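Local coordinates for transferrin binding protein B (Actinobacillus suis, PDB 3PQU) that probably binds host transferrin at the bacterial outer membrane as a surface lipoprotein, serving iron acquisition, at residues T41-R51 and D70-W81; S204-V215 and E223-S231. One frame throughout, in Å; residues are numbered along the deposited sequence.

Contact 1 of 2, residues T41-R51 and D70-W81; sequences TLGVEAKIPRR and DELSEAQIMAIW
Gly43 and Glu45 pair with Ile80 and Met78 as the two hydrogen-bonded pairs of a short antiparallel ladder, with Val44 and Ala79 the non-hydrogen-bonded pair between them. Met78 N gives Glu45 O a nearly straight bond (2.9 Å, 177°), Glu45 N meets Met78 O in the carbonyl plane (2.9 Å), and Gly43 N reaches Ile80 O at a bent 136°. Gly43 O is gripped twice: Ile80 N (3.0 Å) and Thr41 OG1 (2.8 Å) approach from opposite faces of its carbonyl plane. Past Ala46 the backbones draw apart and water takes over: one molecule links Lys47 N to Gln76 O, another Lys47 O to Gln76 NE2, weakly. Arg50 N shares its single hydrogen between a water and Asp70 OD1 (3.1 Å), met on the anti side but tilted from the carboxylate plane. Glu45 CG sits between its backbone N and carbonyl carbon (chi1 72°), laying Glu45 CD 3.5 Å from Ile80 CG2; OE1 is hydrogen-bonded to His90. Beside Asp70, Pro49 CG presses on Leu72 CD2 at 3.5 Å. Strand 43-47 also pairs with 150-157, and 78-80 is outermost in this five-stranded sheet. The chemistry implies backbone bonds holding 78-80, while water, Asp70 and Pro49-Leu72 packing tie 70-76 to 47-50.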
loop_
_atom_site.group_PDB
_atom_site.type_symbol
_atom_site.label_atom_id
_atom_site.label_comp_id
_atom_site.label_asym_id
_atom_site.label_seq_id
_atom_site.Cartn_x
_atom_site.Cartn_y
_atom_site.Cartn_z
ATOM N N THR A 41 -1.803 -1.967 4.628
ATOM C CA THR A 41 -2.119 -0.539 4.708
ATOM C C THR A 41 -0.923 0.269 4.225
ATOM O O THR A 41 0.188 -0.258 4.128
ATOM C CB THR A 41 -2.450 -0.089 6.154
ATOM O OG1 THR A 41 -1.369 -0.451 7.011
ATOM C CG2 THR A 41 -3.741 -0.752 6.654
ATOM N N LEU A 42 -1.131 1.556 3.949
ATOM C CA LEU A 42 -0.009 2.395 3.545
ATOM C C LEU A 42 1.010 2.528 4.660
ATOM O O LEU A 42 2.220 2.540 4.413
ATOM C CB LEU A 42 -0.486 3.778 3.126
ATOM C CG LEU A 42 -1.246 3.781 1.804
ATOM C CD1 LEU A 42 -1.863 5.160 1.575
ATOM C CD2 LEU A 42 -0.329 3.386 0.659
ATOM N N GLY A 43 0.513 2.651 5.890
ATOM C CA GLY A 43 1.384 2.628 7.056
ATOM C C GLY A 43 0.724 2.120 8.325
ATOM O O GLY A 43 -0.483 1.841 8.343
ATOM N N VAL A 44 1.512 2.038 9.396
ATOM C CA VAL A 44 1.029 1.615 10.726
ATOM C C VAL A 44 1.770 2.419 11.827
ATOM O O VAL A 44 2.956 2.702 11.676
ATOM C CB VAL A 44 1.312 0.110 10.956
ATOM C CG1 VAL A 44 0.804 -0.318 12.323
ATOM C CG2 VAL A 44 0.712 -0.785 9.812
ATOM N N GLU A 45 1.087 2.776 12.915
ATOM C CA GLU A 45 1.741 3.449 14.046
ATOM C C GLU A 45 1.240 2.889 15.383
ATOM O O GLU A 45 0.130 2.358 15.465
ATOM C CB GLU A 45 1.484 4.969 14.012
ATOM C CG GLU A 45 0.029 5.335 14.394
ATOM C CD GLU A 45 -0.285 6.837 14.333
ATOM O OE1 GLU A 45 -1.308 7.249 14.928
ATOM O OE2 GLU A 45 0.462 7.610 13.681
ATOM N N ALA A 46 2.056 3.016 16.431
ATOM C CA ALA A 46 1.612 2.716 17.793
ATOM C C ALA A 46 2.234 3.697 18.779
ATOM O O ALA A 46 3.397 4.052 18.675
ATOM C CB ALA A 46 1.969 1.292 18.197
ATOM N N LYS A 47 1.436 4.101 19.746
ATOM C CA LYS A 47 1.881 4.981 20.815
ATOM C C LYS A 47 2.892 4.283 21.728
ATOM O O LYS A 47 2.764 3.098 22.014
ATOM C CB LYS A 47 0.659 5.422 21.628
ATOM C CG LYS A 47 0.940 6.429 22.736
ATOM C CD LYS A 47 -0.369 7.093 23.151
ATOM C CE LYS A 47 -0.153 8.318 24.022
ATOM N NZ LYS A 47 -1.428 9.077 24.164
ATOM N N ILE A 48 3.887 5.026 22.190
ATOM C CA ILE A 48 4.879 4.491 23.139
ATOM C C ILE A 48 4.226 4.371 24.521
ATOM O O ILE A 48 3.741 5.372 25.053
ATOM C CB ILE A 48 6.152 5.424 23.202
ATOM C CG1 ILE A 48 6.876 5.456 21.834
ATOM C CG2 ILE A 48 7.134 4.969 24.296
ATOM C CD1 ILE A 48 8.049 6.512 21.736
ATOM N N PRO A 49 4.177 3.151 25.101
ATOM C CA PRO A 49 3.498 2.986 26.405
ATOM C C PRO A 49 4.208 3.700 27.554
ATOM O O PRO A 49 5.449 3.764 27.581
ATOM C CB PRO A 49 3.522 1.461 26.631
ATOM C CG PRO A 49 3.551 0.878 25.243
ATOM C CD PRO A 49 4.457 1.843 24.467
ATOM N N ARG A 50 3.406 4.236 28.479
ATOM C CA ARG A 50 3.860 5.046 29.621
ATOM C C ARG A 50 3.048 4.577 30.812
ATOM O O ARG A 50 1.833 4.491 30.719
ATOM C CB ARG A 50 3.540 6.533 29.368
ATOM C CG ARG A 50 4.511 7.275 28.432
ATOM C CD ARG A 50 3.806 8.308 27.556
ATOM N NE ARG A 50 3.168 9.414 28.283
ATOM C CZ ARG A 50 3.807 10.501 28.707
ATOM N NH1 ARG A 50 5.118 10.642 28.514
ATOM N NH2 ARG A 50 3.142 11.445 29.349
ATOM N N ARG A 51 3.696 4.283 31.932
ATOM C CA ARG A 51 2.952 3.791 33.103
ATOM C C ARG A 51 2.159 4.910 33.770
ATOM O O ARG A 51 2.641 6.027 33.877
ATOM C CB ARG A 51 3.885 3.149 34.128
ATOM C CG ARG A 51 3.139 2.392 35.236
ATOM C CD ARG A 51 4.110 1.594 36.076
ATOM N NE ARG A 51 5.089 2.443 36.760
ATOM C CZ ARG A 51 4.901 2.945 37.978
ATOM N NH1 ARG A 51 3.769 2.700 38.620
ATOM N NH2 ARG A 51 5.828 3.704 38.544
ATOM N N ASP A 70 1.682 -1.140 31.593
ATOM C CA ASP A 70 0.929 -0.469 30.542
ATOM C C ASP A 70 1.133 -1.286 29.272
ATOM O O ASP A 70 2.233 -1.330 28.705
ATOM C CB ASP A 70 1.360 0.992 30.336
ATOM C CG ASP A 70 0.415 1.749 29.402
ATOM O OD1 ASP A 70 0.891 2.444 28.476
ATOM O OD2 ASP A 70 -0.816 1.625 29.574
ATOM N N GLU A 71 0.062 -1.928 28.831
ATOM C CA GLU A 71 0.149 -3.006 27.853
ATOM C C GLU A 71 0.156 -2.520 26.418
ATOM O O GLU A 71 -0.339 -1.446 26.113
ATOM C CB GLU A 71 -1.019 -3.993 28.064
ATOM C CG GLU A 71 -0.977 -4.650 29.425
ATOM C CD GLU A 71 -2.093 -5.673 29.593
ATOM O OE1 GLU A 71 -2.113 -6.363 30.635
ATOM O OE2 GLU A 71 -2.942 -5.787 28.676
ATOM N N LEU A 72 0.743 -3.318 25.540
ATOM C CA LEU A 72 0.548 -3.125 24.116
ATOM C C LEU A 72 -0.622 -4.028 23.718
ATOM O O LEU A 72 -0.765 -5.122 24.237
ATOM C CB LEU A 72 1.807 -3.529 23.355
ATOM C CG LEU A 72 3.012 -2.588 23.419
ATOM C CD1 LEU A 72 4.280 -3.266 22.861
ATOM C CD2 LEU A 72 2.700 -1.304 22.652
ATOM N N SER A 73 -1.468 -3.585 22.801
ATOM C CA SER A 73 -2.492 -4.475 22.294
ATOM C C SER A 73 -2.746 -4.176 20.840
ATOM O O SER A 73 -2.355 -3.117 20.319
ATOM C CB SER A 73 -3.794 -4.317 23.077
ATOM O OG SER A 73 -4.264 -2.995 22.922
ATOM N N GLU A 74 -3.456 -5.097 20.206
ATOM C CA GLU A 74 -3.712 -5.018 18.789
ATOM C C GLU A 74 -4.578 -3.800 18.495
ATOM O O GLU A 74 -4.425 -3.167 17.455
ATOM C CB GLU A 74 -4.348 -6.332 18.330
ATOM C CG GLU A 74 -4.780 -6.379 16.885
ATOM C CD GLU A 74 -5.452 -7.695 16.551
ATOM O OE1 GLU A 74 -4.984 -8.740 17.060
ATOM O OE2 GLU A 74 -6.446 -7.684 15.790
ATOM N N ALA A 75 -5.465 -3.437 19.425
ATOM C CA ALA A 75 -6.259 -2.215 19.261
ATOM C C ALA A 75 -5.428 -0.916 19.297
ATOM O O ALA A 75 -5.904 0.141 18.881
ATOM C CB ALA A 75 -7.378 -2.150 20.289
ATOM N N GLN A 76 -4.203 -0.973 19.797
ATOM C CA GLN A 76 -3.369 0.234 19.825
ATOM C C GLN A 76 -2.494 0.366 18.576
ATOM O O GLN A 76 -1.818 1.364 18.373
ATOM C CB GLN A 76 -2.506 0.259 21.091
ATOM C CG GLN A 76 -3.308 0.449 22.360
ATOM C CD GLN A 76 -2.638 -0.168 23.569
ATOM O OE1 GLN A 76 -3.037 -1.236 24.039
ATOM N NE2 GLN A 76 -1.615 0.495 24.078
ATOM N N ILE A 77 -2.521 -0.648 17.729
ATOM C CA ILE A 77 -1.732 -0.639 16.511
ATOM C C ILE A 77 -2.636 -0.135 15.384
ATOM O O ILE A 77 -3.560 -0.819 14.955
ATOM C CB ILE A 77 -1.197 -2.055 16.238
ATOM C CG1 ILE A 77 -0.324 -2.484 17.425
ATOM C CG2 ILE A 77 -0.423 -2.110 14.939
ATOM C CD1 ILE A 77 0.162 -3.893 17.321
ATOM N N MET A 78 -2.360 1.068 14.907
ATOM C CA MET A 78 -3.313 1.781 14.068
ATOM C C MET A 78 -2.824 1.955 12.648
ATOM O O MET A 78 -1.689 2.349 12.424
ATOM C CB MET A 78 -3.556 3.175 14.659
ATOM C CG MET A 78 -3.523 3.214 16.172
ATOM S SD MET A 78 -4.964 4.084 16.804
ATOM C CE MET A 78 -6.205 2.886 16.335
ATOM N N ALA A 79 -3.707 1.700 11.695
ATOM C CA ALA A 79 -3.434 1.979 10.297
ATOM C C ALA A 79 -3.347 3.487 10.079
ATOM O O ALA A 79 -4.130 4.243 10.643
ATOM C CB ALA A 79 -4.549 1.395 9.440
ATOM N N ILE A 80 -2.392 3.927 9.267
ATOM C CA ILE A 80 -2.315 5.326 8.875
ATOM C C ILE A 80 -2.212 5.411 7.366
ATOM O O ILE A 80 -1.869 4.431 6.706
ATOM C CB ILE A 80 -1.154 6.054 9.556
ATOM C CG1 ILE A 80 0.173 5.343 9.302
ATOM C CG2 ILE A 80 -1.411 6.170 11.072
ATOM C CD1 ILE A 80 1.357 6.081 9.944
ATOM N N TRP A 81 -2.521 6.569 6.808
ATOM C CA TRP A 81 -2.755 6.634 5.369
ATOM C C TRP A 81 -2.442 7.976 4.740
ATOM O O TRP A 81 -2.869 8.242 3.610
ATOM C CB TRP A 81 -4.198 6.218 5.034
ATOM C CG TRP A 81 -5.241 7.118 5.614
ATOM C CD1 TRP A 81 -5.602 8.357 5.159
ATOM C CD2 TRP A 81 -6.068 6.854 6.756
ATOM N NE1 TRP A 81 -6.598 8.878 5.950
ATOM C CE2 TRP A 81 -6.904 7.975 6.936
ATOM C CE3 TRP A 81 -6.184 5.777 7.641
ATOM C CZ2 TRP A 81 -7.842 8.052 7.967
ATOM C CZ3 TRP A 81 -7.116 5.858 8.667
ATOM C CH2 TRP A 81 -7.934 6.986 8.817
HETATM O O HOH W 1 0.322 1.725 22.066
HETATM O O HOH W 2 -1.426 3.554 19.765
HETATM O O HOH W 3 0.506 4.883 28.104
#

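Contact 2 of 2, residues S204-V215 and E223-S231; sequences SISDNVNRDHKV and EVKGVAHSS
Between Asn210 and Ala228 the two backbones come within 5.2 Å, CA to CA, and Ala228 N donates to Asn210 O (2.8 Å) in the carbonyl plane. They approach again at Val215 and Val224, whose CA atoms are 5.0 Å apart. No regular ladder joins them: 204-215 is irregular, and 223-231 becomes a strand of the barrel at His229. Ala228 has positive phi, an uncommon conformation for a residue with a side chain, at the point just before that strand.

Asn210 supplies the central side-chain link. With its CG anti to the backbone N (chi1 171°), the amide turns back into its own loop: OD1 accepts from His213 N, an Asx motif, while ND2 donates to His213 O (2.9 Å) and, across the contact, to Gly226 O (3.0 Å). Two carbonyl acceptors at ND2 and an N-H donor at OD1 settle the flip of the amide, and the near-coplanarity of both acceptors with it fixes its rotation. Val224 CG1 packs 3.7 Å from Asn210 ND2, and Val215 CG2 rests on Gly226 CA.

At the other end His229 NE2 donates to Asp207 OD2 at 2.7 Å and 174°, the oxygen in the ring plane and the carboxylate turned only 18° from it. Ser204 CB and Val209 CG1 approach the ring obliquely. Asp207 OD1 forms a salt bridge with Arg248 of strand 241-249, so the carboxylate is held through both oxygens. Arg211 NH2 clasps Ser204 O and Asp207 O, and Val209 CG2 lies 3.6 Å above the plane of the Arg211 guanidinium, over its centre. A negative Asp207 would probably polarise the imidazole, though Arg248 should temper this; the chemistry implies a loop secured to the start of barrel strand 229-236 by directional polar bonds.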
loop_
_atom_site.group_PDB
_atom_site.type_symbol
_atom_site.label_atom_id
_atom_site.label_comp_id
_atom_site.label_asym_id
_atom_site.label_seq_id
_atom_site.Cartn_x
_atom_site.Cartn_y
_atom_site.Cartn_z
ATOM N N SER A 204 13.720 1.886 20.709
ATOM C CA SER A 204 14.953 2.143 19.958
ATOM C C SER A 204 15.444 3.567 20.216
ATOM O O SER A 204 16.554 3.908 19.811
ATOM C CB SER A 204 14.770 1.925 18.449
ATOM O OG SER A 204 13.554 2.505 18.029
ATOM N N ILE A 205 14.615 4.400 20.850
ATOM C CA ILE A 205 15.063 5.740 21.302
ATOM C C ILE A 205 16.006 5.666 22.510
ATOM O O ILE A 205 16.985 6.401 22.579
ATOM C CB ILE A 205 13.873 6.644 21.683
ATOM C CG1 ILE A 205 12.949 6.862 20.474
ATOM C CG2 ILE A 205 14.355 7.996 22.260
ATOM C CD1 ILE A 205 11.532 7.364 20.879
ATOM N N SER A 206 15.719 4.778 23.467
ATOM C CA SER A 206 16.471 4.757 24.728
ATOM C C SER A 206 17.575 3.699 24.784
ATOM O O SER A 206 18.366 3.663 25.728
ATOM C CB SER A 206 15.522 4.556 25.907
ATOM O OG SER A 206 14.921 3.274 25.830
ATOM N N ASP A 207 17.597 2.824 23.786
ATOM C CA ASP A 207 18.619 1.779 23.659
ATOM C C ASP A 207 20.005 2.446 23.598
ATOM O O ASP A 207 20.174 3.477 22.925
ATOM C CB ASP A 207 18.325 0.964 22.379
ATOM C CG ASP A 207 18.851 -0.472 22.436
ATOM O OD1 ASP A 207 19.422 -0.913 23.467
ATOM O OD2 ASP A 207 18.676 -1.178 21.421
ATOM N N ASN A 208 20.982 1.891 24.319
ATOM C CA ASN A 208 22.337 2.431 24.337
ATOM C C ASN A 208 23.158 1.947 23.136
ATOM O O ASN A 208 23.991 1.065 23.261
ATOM C CB ASN A 208 23.029 2.063 25.654
ATOM C CG ASN A 208 22.380 2.728 26.866
ATOM O OD1 ASN A 208 21.681 3.742 26.743
ATOM N ND2 ASN A 208 22.613 2.157 28.042
ATOM N N VAL A 209 22.901 2.517 21.970
ATOM C CA VAL A 209 23.562 2.073 20.752
ATOM C C VAL A 209 24.388 3.216 20.167
ATOM O O VAL A 209 24.298 4.345 20.638
ATOM C CB VAL A 209 22.530 1.616 19.734
ATOM C CG1 VAL A 209 21.801 0.389 20.268
ATOM C CG2 VAL A 209 21.554 2.752 19.455
ATOM N N ASN A 210 25.205 2.918 19.160
ATOM C CA ASN A 210 25.972 3.953 18.451
ATOM C C ASN A 210 25.076 4.841 17.582
ATOM O O ASN A 210 24.457 4.367 16.619
ATOM C CB ASN A 210 27.056 3.302 17.573
ATOM C CG ASN A 210 27.741 4.303 16.637
ATOM O OD1 ASN A 210 28.058 5.427 17.029
ATOM N ND2 ASN A 210 27.974 3.888 15.392
ATOM N N ARG A 211 25.017 6.128 17.902
ATOM C CA ARG A 211 24.184 7.054 17.137
ATOM C C ARG A 211 24.927 8.082 16.281
ATOM O O ARG A 211 24.342 8.660 15.358
ATOM C CB ARG A 211 23.206 7.763 18.077
ATOM C CG ARG A 211 22.384 6.768 18.874
ATOM C CD ARG A 211 21.173 7.363 19.502
ATOM N NE ARG A 211 20.524 6.391 20.378
ATOM C CZ ARG A 211 19.463 5.669 20.045
ATOM N NH1 ARG A 211 18.909 5.805 18.842
ATOM N NH2 ARG A 211 18.959 4.807 20.924
ATOM N N ASP A 212 26.204 8.310 16.557
ATOM C CA ASP A 212 26.868 9.440 15.917
ATOM C C ASP A 212 28.221 9.172 15.245
ATOM O O ASP A 212 28.906 10.102 14.855
ATOM C CB ASP A 212 26.980 10.605 16.899
ATOM C CG ASP A 212 27.431 10.167 18.264
ATOM O OD1 ASP A 212 28.264 9.236 18.343
ATOM O OD2 ASP A 212 26.948 10.757 19.254
ATOM N N HIS A 213 28.602 7.913 15.105
ATOM C CA HIS A 213 29.842 7.588 14.403
ATOM C C HIS A 213 29.528 6.750 13.183
ATOM O O HIS A 213 28.944 5.677 13.315
ATOM C CB HIS A 213 30.792 6.827 15.322
ATOM C CG HIS A 213 31.197 7.601 16.535
ATOM N ND1 HIS A 213 31.941 8.760 16.464
ATOM C CD2 HIS A 213 30.963 7.382 17.850
ATOM C CE1 HIS A 213 32.143 9.227 17.684
ATOM N NE2 HIS A 213 31.564 8.406 18.543
ATOM N N LYS A 214 29.919 7.237 12.006
ATOM C CA LYS A 214 29.614 6.570 10.739
ATOM C C LYS A 214 30.364 5.249 10.616
ATOM O O LYS A 214 31.443 5.093 11.182
ATOM C CB LYS A 214 29.988 7.474 9.559
ATOM C CG LYS A 214 29.499 8.911 9.690
ATOM C CD LYS A 214 30.125 9.816 8.630
ATOM C CE LYS A 214 29.447 9.668 7.270
ATOM N NZ LYS A 214 28.286 10.595 7.120
ATOM N N VAL A 215 29.783 4.298 9.890
ATOM C CA VAL A 215 30.469 3.039 9.604
ATOM C C VAL A 215 31.809 3.307 8.921
ATOM O O VAL A 215 31.913 4.159 8.034
ATOM C CB VAL A 215 29.625 2.125 8.716
ATOM C CG1 VAL A 215 30.456 0.945 8.241
ATOM C CG2 VAL A 215 28.378 1.642 9.490
ATOM N N GLU A 223 37.178 -0.176 15.091
ATOM C CA GLU A 223 36.432 0.140 13.868
ATOM C C GLU A 223 34.927 0.181 14.143
ATOM O O GLU A 223 34.396 -0.680 14.842
ATOM C CB GLU A 223 36.700 -0.896 12.767
ATOM C CG GLU A 223 38.162 -1.100 12.375
ATOM C CD GLU A 223 38.336 -2.236 11.362
ATOM O OE1 GLU A 223 37.327 -2.622 10.736
ATOM O OE2 GLU A 223 39.473 -2.749 11.190
ATOM N N VAL A 224 34.243 1.177 13.586
ATOM C CA VAL A 224 32.789 1.233 13.652
ATOM C C VAL A 224 32.203 0.285 12.611
ATOM O O VAL A 224 32.455 0.434 11.413
ATOM C CB VAL A 224 32.276 2.658 13.400
ATOM C CG1 VAL A 224 30.746 2.667 13.299
ATOM C CG2 VAL A 224 32.746 3.588 14.512
ATOM N N LYS A 225 31.440 -0.701 13.068
ATOM C CA LYS A 225 30.855 -1.693 12.167
ATOM C C LYS A 225 29.431 -1.351 11.757
ATOM O O LYS A 225 28.970 -1.791 10.707
ATOM C CB LYS A 225 30.863 -3.089 12.801
ATOM C CG LYS A 225 32.208 -3.517 13.403
ATOM C CD LYS A 225 33.155 -4.072 12.358
ATOM C CE LYS A 225 34.515 -4.429 12.964
ATOM N NZ LYS A 225 34.465 -5.599 13.891
ATOM N N GLY A 226 28.725 -0.593 12.590
ATOM C CA GLY A 226 27.319 -0.316 12.322
ATOM C C GLY A 226 26.736 0.839 13.121
ATOM O O GLY A 226 27.288 1.254 14.153
ATOM N N VAL A 227 25.611 1.360 12.636
ATOM C CA VAL A 227 24.899 2.449 13.304
ATOM C C VAL A 227 23.539 1.986 13.877
ATOM O O VAL A 227 22.762 1.295 13.199
ATOM C CB VAL A 227 24.670 3.642 12.339
ATOM C CG1 VAL A 227 23.820 4.721 13.020
ATOM C CG2 VAL A 227 26.007 4.242 11.885
ATOM N N ALA A 228 23.267 2.362 15.127
ATOM C CA ALA A 228 21.971 2.123 15.761
ATOM C C ALA A 228 21.388 0.745 15.452
ATOM O O ALA A 228 22.017 -0.270 15.707
ATOM C CB ALA A 228 20.956 3.225 15.379
ATOM N N HIS A 229 20.169 0.733 14.919
ATOM C CA HIS A 229 19.476 -0.513 14.627
ATOM C C HIS A 229 19.358 -0.700 13.116
ATOM O O HIS A 229 18.573 -0.019 12.434
ATOM C CB HIS A 229 18.096 -0.536 15.294
ATOM C CG HIS A 229 18.142 -0.222 16.758
ATOM N ND1 HIS A 229 17.958 1.054 17.255
ATOM C CD2 HIS A 229 18.381 -1.016 17.829
ATOM C CE1 HIS A 229 18.085 1.031 18.573
ATOM N NE2 HIS A 229 18.347 -0.211 18.945
ATOM N N SER A 230 20.143 -1.636 12.598
ATOM C CA SER A 230 20.240 -1.810 11.154
ATOM C C SER A 230 19.499 -3.061 10.701
ATOM O O SER A 230 19.341 -4.034 11.450
ATOM C CB SER A 230 21.716 -1.856 10.716
ATOM O OG SER A 230 22.372 -2.959 11.317
ATOM N N SER A 231 19.031 -3.027 9.458
ATOM C CA SER A 231 18.303 -4.152 8.906
ATOM C C SER A 231 18.899 -4.530 7.561
ATOM O O SER A 231 19.418 -3.677 6.831
ATOM C CB SER A 231 16.816 -3.809 8.754
ATOM O OG SER A 231 16.597 -2.814 7.771
#

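From the N terminus, the chain runs through 41-51 and returns at 70-81, closing contact 1 across 18 intervening residues. The Asp70 end of contact 1 already joins the barrel sheet, since strand 69-70 pairs with 170-183; the chain completes the handle sheet before returning to the barrel in 170-183. The loop after that strand holds 204-215, and 223-231 closes contact 2 after only seven more residues. The two closures are in series, neither nesting nor crossing, with centres about 25 Å apart. They nevertheless meet, Ile48 CD1 packing 3.7 Å from Ile205 CD1. Arg51 also reaches Asn199, and Pro49 bonds through its backbone to Ala201, tying the chain just after handle strand 43-47 to the loop leading into contact 2.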